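Local structure of stage III sporulation protein AF (Bacillus subtilis, 6DCS) at residues A[59-64]-A[114-119]. The protein is a membrane component of a channel essential for sporulation; this ring-building-motif domain probably takes part in assembling it. Numbering follows the deposited sequence.
Sequences SVYMAP and TVHMEG
Tyr61 and His116 hold nearly the same first torsion, CG beside the backbone N at chi1 -65° and -68°, and their rings therefore leave the sheet side by side, pointing the same way. The planes are almost parallel, 16° apart, but slid so far that the rings barely overlap. His116 CD2 lies over one face of the phenol, 3.5 Å from Tyr61 CZ, while Tyr61 CD2 and CE2 rest on His116 CB. Ser59 OG sits near the plane of the imidazole at its edge, 4.1 Å from His116 NE2. Beneath the rings the strands run parallel and in register, Ser59 beside Thr114 and Tyr61 beside His116. Val60 is held through both its backbone N, which donates to Thr114 O (2.9 Å), and its backbone O, which accepts from His116 N. Met62 N then bonds to His116 O at 3.0 Å. On the face of Val60 and Val115, the bent chain of Met117 brings SD to 3.8 Å from Met62 CB. Tyr61 OH is hydrogen-bonded to Lys42 NZ of strand 37-45. Replacing Tyr61 with an alanine would probably leave one side of the imidazole without its flat neighbour, freer to turn, and deprive Lys42 of its hydroxyl partner. Strand 55-63 is the middle of three, antiparallel to strand 37-45, whose Arg40 makes a cation-pi contact with Tyr61. Helix 81-106 links the paired strands in a beta-alpha-beta crossover, a topology consistent with the ring-building motif, laying Leu102, Gln99 and Ile98 against Val60, Val115 and the two methionines.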
loop_
_atom_site.group_PDB
_atom_site.type_symbol
_atom_site.label_atom_id
_atom_site.label_comp_id
_atom_site.label_asym_id
_atom_site.label_seq_id
_atom_site.Cartn_x
_atom_site.Cartn_y
_atom_site.Cartn_z
ATOM N N SER A 59 -1.464 -4.761 -2.376
ATOM C CA SER A 59 -0.233 -4.218 -1.827
ATOM C C SER A 59 -0.123 -2.722 -2.119
ATOM O O SER A 59 -0.375 -2.278 -3.245
ATOM C CB SER A 59 0.959 -4.960 -2.396
ATOM O OG SER A 59 1.170 -6.115 -1.615
ATOM N N VAL A 60 0.271 -1.952 -1.103
ATOM C CA VAL A 60 0.408 -0.504 -1.229
ATOM C C VAL A 60 1.791 -0.045 -0.784
ATOM O O VAL A 60 2.239 -0.370 0.319
ATOM C CB VAL A 60 -0.659 0.248 -0.427
ATOM C CG1 VAL A 60 -0.634 1.704 -0.833
ATOM C CG2 VAL A 60 -2.031 -0.370 -0.657
ATOM N N TYR A 61 2.442 0.744 -1.627
ATOM C CA TYR A 61 3.782 1.246 -1.373
ATOM C C TYR A 61 3.664 2.748 -1.179
ATOM O O TYR A 61 3.239 3.458 -2.097
ATOM C CB TYR A 61 4.722 0.874 -2.533
ATOM C CG TYR A 61 4.941 -0.643 -2.676
ATOM C CD1 TYR A 61 3.994 -1.453 -3.295
ATOM C CD2 TYR A 61 6.078 -1.256 -2.168
ATOM C CE1 TYR A 61 4.175 -2.835 -3.403
ATOM C CE2 TYR A 61 6.262 -2.617 -2.270
ATOM C CZ TYR A 61 5.315 -3.417 -2.889
ATOM O OH TYR A 61 5.532 -4.800 -2.979
ATOM N N MET A 62 3.991 3.217 0.030
ATOM C CA MET A 62 3.738 4.592 0.447
ATOM C C MET A 62 5.009 5.408 0.306
ATOM O O MET A 62 6.087 4.946 0.682
ATOM C CB MET A 62 3.247 4.639 1.890
ATOM C CG MET A 62 1.776 4.250 2.053
ATOM S SD MET A 62 0.662 4.823 0.757
ATOM C CE MET A 62 0.452 6.549 1.227
ATOM N N ALA A 63 4.879 6.572 -0.189
ATOM C CA ALA A 63 6.006 7.371 -0.648
ATOM C C ALA A 63 6.410 8.412 0.387
ATOM O O ALA A 63 5.583 8.851 1.190
ATOM C CB ALA A 63 5.656 8.071 -1.961
ATOM N N PRO A 64 7.680 8.835 0.368
ATOM C CA PRO A 64 8.130 9.834 1.357
ATOM C C PRO A 64 7.451 11.192 1.221
ATOM O O PRO A 64 7.063 11.782 2.236
ATOM C CB PRO A 64 9.639 9.924 1.088
ATOM C CG PRO A 64 9.791 9.501 -0.346
ATOM C CD PRO A 64 8.773 8.417 -0.530
ATOM N N THR A 114 -1.829 -5.186 2.376
ATOM C CA THR A 114 -0.466 -5.065 2.867
ATOM C C THR A 114 -0.016 -3.648 2.601
ATOM O O THR A 114 -0.231 -3.135 1.503
ATOM C CB THR A 114 0.487 -6.062 2.193
ATOM O OG1 THR A 114 -0.064 -7.384 2.273
ATOM C CG2 THR A 114 1.865 -6.051 2.882
ATOM N N VAL A 115 0.622 -3.026 3.582
ATOM C CA VAL A 115 1.152 -1.676 3.422
ATOM C C VAL A 115 2.664 -1.779 3.507
ATOM O O VAL A 115 3.202 -2.148 4.558
ATOM C CB VAL A 115 0.600 -0.709 4.485
ATOM C CG1 VAL A 115 1.274 0.656 4.362
ATOM C CG2 VAL A 115 -0.892 -0.585 4.374
ATOM N N HIS A 116 3.351 -1.454 2.413
ATOM C CA HIS A 116 4.810 -1.412 2.394
ATOM C C HIS A 116 5.277 0.033 2.549
ATOM O O HIS A 116 4.863 0.923 1.797
ATOM C CB HIS A 116 5.373 -2.042 1.116
ATOM C CG HIS A 116 5.170 -3.527 1.029
ATOM N ND1 HIS A 116 5.936 -4.428 1.739
ATOM C CD2 HIS A 116 4.268 -4.266 0.341
ATOM C CE1 HIS A 116 5.519 -5.657 1.488
ATOM N NE2 HIS A 116 4.510 -5.588 0.638
ATOM N N MET A 117 6.137 0.259 3.532
ATOM C CA MET A 117 6.470 1.602 3.988
ATOM C C MET A 117 7.824 2.033 3.430
ATOM O O MET A 117 8.795 2.234 4.155
ATOM C CB MET A 117 6.471 1.647 5.512
ATOM C CG MET A 117 5.365 2.481 6.138
ATOM S SD MET A 117 4.932 3.951 5.201
ATOM C CE MET A 117 6.543 4.748 5.054
ATOM N N GLU A 118 7.888 2.182 2.115
ATOM C CA GLU A 118 9.169 2.548 1.535
ATOM C C GLU A 118 9.410 4.041 1.736
ATOM O O GLU A 118 8.471 4.834 1.882
ATOM C CB GLU A 118 9.244 2.143 0.059
ATOM C CG GLU A 118 10.185 0.927 -0.237
ATOM C CD GLU A 118 11.656 1.097 0.213
ATOM O OE1 GLU A 118 11.965 1.930 1.100
ATOM O OE2 GLU A 118 12.520 0.376 -0.342
ATOM N N GLY A 119 10.686 4.418 1.780
ATOM C CA GLY A 119 11.037 5.628 2.495
ATOM C C GLY A 119 10.979 5.408 3.989
ATOM O O GLY A 119 10.755 6.363 4.749
#